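Local coordinates for serpin B3 (Homo sapiens, PDB 4ZK3), which probably inhibits proteases, as serpins do, and is linked to psoriasis as Pso p27, which forms large aggregates, at residues R20-I32 against T378-P390. Sequence-based numbering, arbitrary orientation.
Sequences RKSKENNIFYSPI and TNSILFYGRFSSP
Arg-386 sends CG anti to its own N (chi1 170°) and then bends at chi3 (77°), which brings its guanidinium to Asn-25 O, just before strand 27-29. Arg-386 NE and NH2 both donate to that one oxygen, 3.0 and 2.7 Å from Asn-25 O; both bonds lie close to the guanidinium plane. Ser-388 OG donates a third bond to that oxygen from above the carbonyl plane. Ile-27 CD1 sits over the centre of one guanidinium face, 3.6 Å from Arg-386 CZ, while Arg-386 NH1 forms a salt bridge with Glu-258 and reaches Arg-20 O through a water. The side-chain amide of Asn-26 both accepts and donates: Asn-26 OD1 accepts from the N atoms of Ser-388 (2.9 Å) and Ser-389, the latter on a lone pair, and ND2 returns a bond to Ser-389 O. From here strand 27-29 runs antiparallel to strand 380-387, with hydrogen-bonded pairs Ile-27/Arg-386 and Tyr-29/Tyr-384. This is the short first strand of the serpin fold joined to the C-terminal strand of sheet B, whose other neighbour is strand 369-375. Where Phe-28 faces Gly-385, its ring leans along the strand until Phe-28 CZ is 3.5 Å from Phe-383 CB; the two rings are nearly parallel (7°) but slid so far that they hardly overlap. Tyr-29 and Tyr-384 run side by side on the other face, against helix 4-19, where Tyr-29 OH hydrogen-bonds to Met-12 O. At the start of helix 31-42, N-cap Ser-30 caps Ser-33 N with the same OG that donates to Leu-382 O at 2.7 Å.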
# COMPACT_ATOMS: atom_id res chain seq x y z
N ARG A 20 5.18 -7.95 -10.43
CA ARG A 20 6.45 -8.47 -10.93
C ARG A 20 6.56 -8.51 -12.46
O ARG A 20 7.68 -8.52 -12.99
CB ARG A 20 6.65 -9.88 -10.46
CG ARG A 20 6.91 -9.95 -8.98
CD ARG A 20 7.21 -11.35 -8.55
NE ARG A 20 8.52 -11.71 -9.06
CZ ARG A 20 9.02 -12.92 -9.04
NH1 ARG A 20 8.34 -13.90 -8.49
NH2 ARG A 20 10.23 -13.16 -9.53
N LYS A 21 5.42 -8.54 -13.15
CA LYS A 21 5.39 -8.65 -14.61
C LYS A 21 5.66 -7.41 -15.39
O LYS A 21 5.91 -7.52 -16.56
CB LYS A 21 4.07 -9.20 -15.04
CG LYS A 21 3.89 -10.57 -14.44
CD LYS A 21 2.53 -11.13 -14.70
CE LYS A 21 2.53 -12.55 -14.22
NZ LYS A 21 1.13 -12.96 -14.04
N SER A 22 5.58 -6.23 -14.78
CA SER A 22 5.88 -4.99 -15.52
C SER A 22 7.38 -4.80 -15.53
O SER A 22 8.10 -5.43 -14.73
CB SER A 22 5.27 -3.77 -14.86
OG SER A 22 6.15 -3.31 -13.84
N LYS A 23 7.83 -3.90 -16.41
CA LYS A 23 9.27 -3.62 -16.66
C LYS A 23 9.96 -2.80 -15.54
O LYS A 23 11.17 -2.95 -15.31
CB LYS A 23 9.46 -2.91 -18.02
CG LYS A 23 8.98 -1.46 -18.05
CD LYS A 23 8.20 -1.13 -19.31
CE LYS A 23 6.83 -1.80 -19.30
NZ LYS A 23 6.22 -1.81 -20.66
N GLU A 24 9.18 -1.95 -14.87
CA GLU A 24 9.69 -1.17 -13.73
C GLU A 24 10.56 -2.05 -12.81
O GLU A 24 10.21 -3.17 -12.48
CB GLU A 24 8.52 -0.56 -12.93
CG GLU A 24 7.62 0.41 -13.71
CD GLU A 24 8.35 1.68 -14.16
OE1 GLU A 24 9.16 2.21 -13.34
OE2 GLU A 24 8.11 2.13 -15.32
N ASN A 25 11.73 -1.55 -12.47
CA ASN A 25 12.62 -2.24 -11.57
C ASN A 25 12.05 -2.20 -10.13
O ASN A 25 11.87 -3.24 -9.49
CB ASN A 25 14.00 -1.59 -11.60
CG ASN A 25 14.63 -1.59 -13.00
OD1 ASN A 25 14.24 -2.34 -13.91
ND2 ASN A 25 15.62 -0.75 -13.15
N ASN A 26 11.76 -1.00 -9.65
CA ASN A 26 11.19 -0.83 -8.29
C ASN A 26 9.69 -1.02 -8.24
O ASN A 26 8.97 -0.69 -9.23
CB ASN A 26 11.51 0.57 -7.79
CG ASN A 26 12.97 0.80 -7.79
OD1 ASN A 26 13.71 -0.16 -7.79
ND2 ASN A 26 13.40 2.04 -7.74
N ILE A 27 9.20 -1.47 -7.07
CA ILE A 27 7.79 -1.73 -6.82
C ILE A 27 7.49 -1.06 -5.45
O ILE A 27 8.28 -1.13 -4.53
CB ILE A 27 7.53 -3.25 -6.74
CG1 ILE A 27 7.66 -3.91 -8.14
CG2 ILE A 27 6.19 -3.58 -6.06
CD1 ILE A 27 7.69 -5.43 -8.02
N PHE A 28 6.41 -0.31 -5.35
CA PHE A 28 6.02 0.26 -4.07
C PHE A 28 4.53 0.62 -4.11
O PHE A 28 4.03 1.25 -5.07
CB PHE A 28 6.92 1.41 -3.67
CG PHE A 28 6.63 1.93 -2.35
CD1 PHE A 28 7.06 1.25 -1.21
CD2 PHE A 28 5.82 3.06 -2.20
CE1 PHE A 28 6.72 1.70 0.06
CE2 PHE A 28 5.45 3.50 -0.92
CZ PHE A 28 5.92 2.83 0.21
N TYR A 29 3.79 0.17 -3.07
CA TYR A 29 2.34 0.28 -3.06
C TYR A 29 1.84 0.08 -1.63
O TYR A 29 2.59 -0.41 -0.74
CB TYR A 29 1.66 -0.74 -3.97
CG TYR A 29 1.88 -2.21 -3.63
CD1 TYR A 29 3.06 -2.88 -4.06
CD2 TYR A 29 0.89 -2.97 -3.03
CE1 TYR A 29 3.27 -4.23 -3.76
CE2 TYR A 29 1.09 -4.31 -2.74
CZ TYR A 29 2.29 -4.94 -3.10
OH TYR A 29 2.45 -6.31 -2.86
N SER A 30 0.64 0.58 -1.41
CA SER A 30 -0.08 0.39 -0.15
C SER A 30 -1.21 -0.59 -0.34
O SER A 30 -2.30 -0.22 -0.79
CB SER A 30 -0.65 1.68 0.40
OG SER A 30 -1.45 1.35 1.55
N PRO A 31 -0.99 -1.83 0.11
CA PRO A 31 -2.08 -2.79 0.01
C PRO A 31 -3.30 -2.39 0.81
O PRO A 31 -4.44 -2.65 0.41
CB PRO A 31 -1.47 -4.07 0.61
CG PRO A 31 -0.26 -3.64 1.40
CD PRO A 31 0.23 -2.37 0.73
N ILE A 32 -3.10 -1.73 1.94
CA ILE A 32 -4.24 -1.33 2.81
C ILE A 32 -5.10 -0.29 2.15
O ILE A 32 -6.35 -0.30 2.26
CB ILE A 32 -3.71 -0.79 4.15
CG1 ILE A 32 -3.46 -1.94 5.09
CG2 ILE A 32 -4.76 0.06 4.84
CD1 ILE A 32 -4.74 -2.69 5.46
N THR A 378 -1.34 -3.86 15.49
CA THR A 378 -2.31 -4.53 14.65
C THR A 378 -1.71 -5.49 13.73
O THR A 378 -2.42 -6.18 13.01
CB THR A 378 -3.07 -3.53 13.79
OG1 THR A 378 -2.18 -2.88 12.87
CG2 THR A 378 -3.72 -2.49 14.69
N ASN A 379 -0.38 -5.51 13.67
CA ASN A 379 0.32 -6.35 12.69
C ASN A 379 -0.05 -6.16 11.17
O ASN A 379 -0.14 -7.12 10.36
CB ASN A 379 0.16 -7.79 13.13
CG ASN A 379 1.34 -8.63 12.71
OD1 ASN A 379 2.50 -8.27 12.90
ND2 ASN A 379 1.04 -9.78 12.14
N SER A 380 -0.29 -4.93 10.79
CA SER A 380 -0.78 -4.60 9.47
C SER A 380 0.34 -4.05 8.60
O SER A 380 1.08 -3.15 9.03
CB SER A 380 -1.87 -3.56 9.58
OG SER A 380 -2.91 -4.13 10.32
N ILE A 381 0.44 -4.54 7.38
CA ILE A 381 1.45 -4.03 6.45
C ILE A 381 0.80 -2.93 5.65
O ILE A 381 -0.13 -3.17 4.86
CB ILE A 381 2.05 -5.15 5.62
CG1 ILE A 381 2.68 -6.21 6.58
CG2 ILE A 381 3.13 -4.57 4.69
CD1 ILE A 381 3.31 -7.38 5.83
N LEU A 382 1.23 -1.71 5.93
CA LEU A 382 0.64 -0.51 5.31
C LEU A 382 1.22 -0.23 3.91
O LEU A 382 0.49 0.32 3.05
CB LEU A 382 0.90 0.70 6.21
CG LEU A 382 0.34 0.59 7.65
CD1 LEU A 382 0.77 1.75 8.50
CD2 LEU A 382 -1.12 0.37 7.76
N PHE A 383 2.50 -0.55 3.74
CA PHE A 383 3.22 -0.27 2.51
C PHE A 383 4.21 -1.39 2.30
O PHE A 383 4.79 -1.92 3.29
CB PHE A 383 4.06 1.04 2.56
CG PHE A 383 3.26 2.32 2.87
CD1 PHE A 383 2.67 3.09 1.86
CD2 PHE A 383 3.16 2.76 4.21
CE1 PHE A 383 2.00 4.28 2.18
CE2 PHE A 383 2.44 3.90 4.54
CZ PHE A 383 1.87 4.68 3.52
N TYR A 384 4.43 -1.74 1.02
CA TYR A 384 5.30 -2.87 0.66
C TYR A 384 6.01 -2.55 -0.64
O TYR A 384 5.44 -1.94 -1.52
CB TYR A 384 4.48 -4.18 0.50
CG TYR A 384 5.29 -5.42 0.33
CD1 TYR A 384 5.72 -5.84 -0.91
CD2 TYR A 384 5.69 -6.18 1.45
CE1 TYR A 384 6.45 -7.00 -1.05
CE2 TYR A 384 6.46 -7.32 1.32
CZ TYR A 384 6.87 -7.70 0.07
OH TYR A 384 7.60 -8.85 -0.09
N GLY A 385 7.25 -3.00 -0.74
CA GLY A 385 8.06 -2.62 -1.87
C GLY A 385 9.27 -3.44 -2.15
O GLY A 385 9.71 -4.27 -1.33
N ARG A 386 9.79 -3.23 -3.35
CA ARG A 386 11.06 -3.81 -3.76
C ARG A 386 11.91 -2.70 -4.34
O ARG A 386 11.44 -1.91 -5.21
CB ARG A 386 10.89 -4.86 -4.86
CG ARG A 386 12.25 -5.27 -5.45
CD ARG A 386 12.11 -6.28 -6.53
NE ARG A 386 11.67 -5.69 -7.74
CZ ARG A 386 11.05 -6.33 -8.75
NH1 ARG A 386 10.70 -7.60 -8.69
NH2 ARG A 386 10.76 -5.64 -9.84
N PHE A 387 13.11 -2.58 -3.80
CA PHE A 387 14.12 -1.64 -4.32
C PHE A 387 15.17 -2.40 -5.11
O PHE A 387 15.98 -3.09 -4.53
CB PHE A 387 14.84 -0.97 -3.17
CG PHE A 387 15.72 0.18 -3.61
CD1 PHE A 387 15.15 1.34 -4.13
CD2 PHE A 387 17.12 0.08 -3.53
CE1 PHE A 387 15.96 2.39 -4.53
CE2 PHE A 387 17.92 1.14 -3.91
CZ PHE A 387 17.33 2.30 -4.41
N SER A 388 15.13 -2.28 -6.44
CA SER A 388 16.01 -2.97 -7.35
C SER A 388 17.13 -2.10 -7.87
O SER A 388 18.20 -2.60 -8.22
CB SER A 388 15.20 -3.45 -8.55
OG SER A 388 14.20 -4.39 -8.12
N SER A 389 16.86 -0.80 -8.02
CA SER A 389 17.87 0.16 -8.49
C SER A 389 17.54 1.59 -8.16
O SER A 389 16.40 1.98 -8.32
CB SER A 389 17.99 0.10 -10.01
OG SER A 389 18.96 1.06 -10.45
N PRO A 390 18.56 2.40 -7.81
CA PRO A 390 18.30 3.83 -7.93
C PRO A 390 18.14 4.23 -9.40
O PRO A 390 18.40 3.46 -10.33
CB PRO A 390 19.54 4.49 -7.32
CG PRO A 390 20.61 3.48 -7.44
CD PRO A 390 19.98 2.11 -7.57
OXT PRO A 390 17.70 5.33 -9.68
O HOH W 1 9.81 -8.71 -11.49
O HOH W 2 10.55 -10.33 -10.49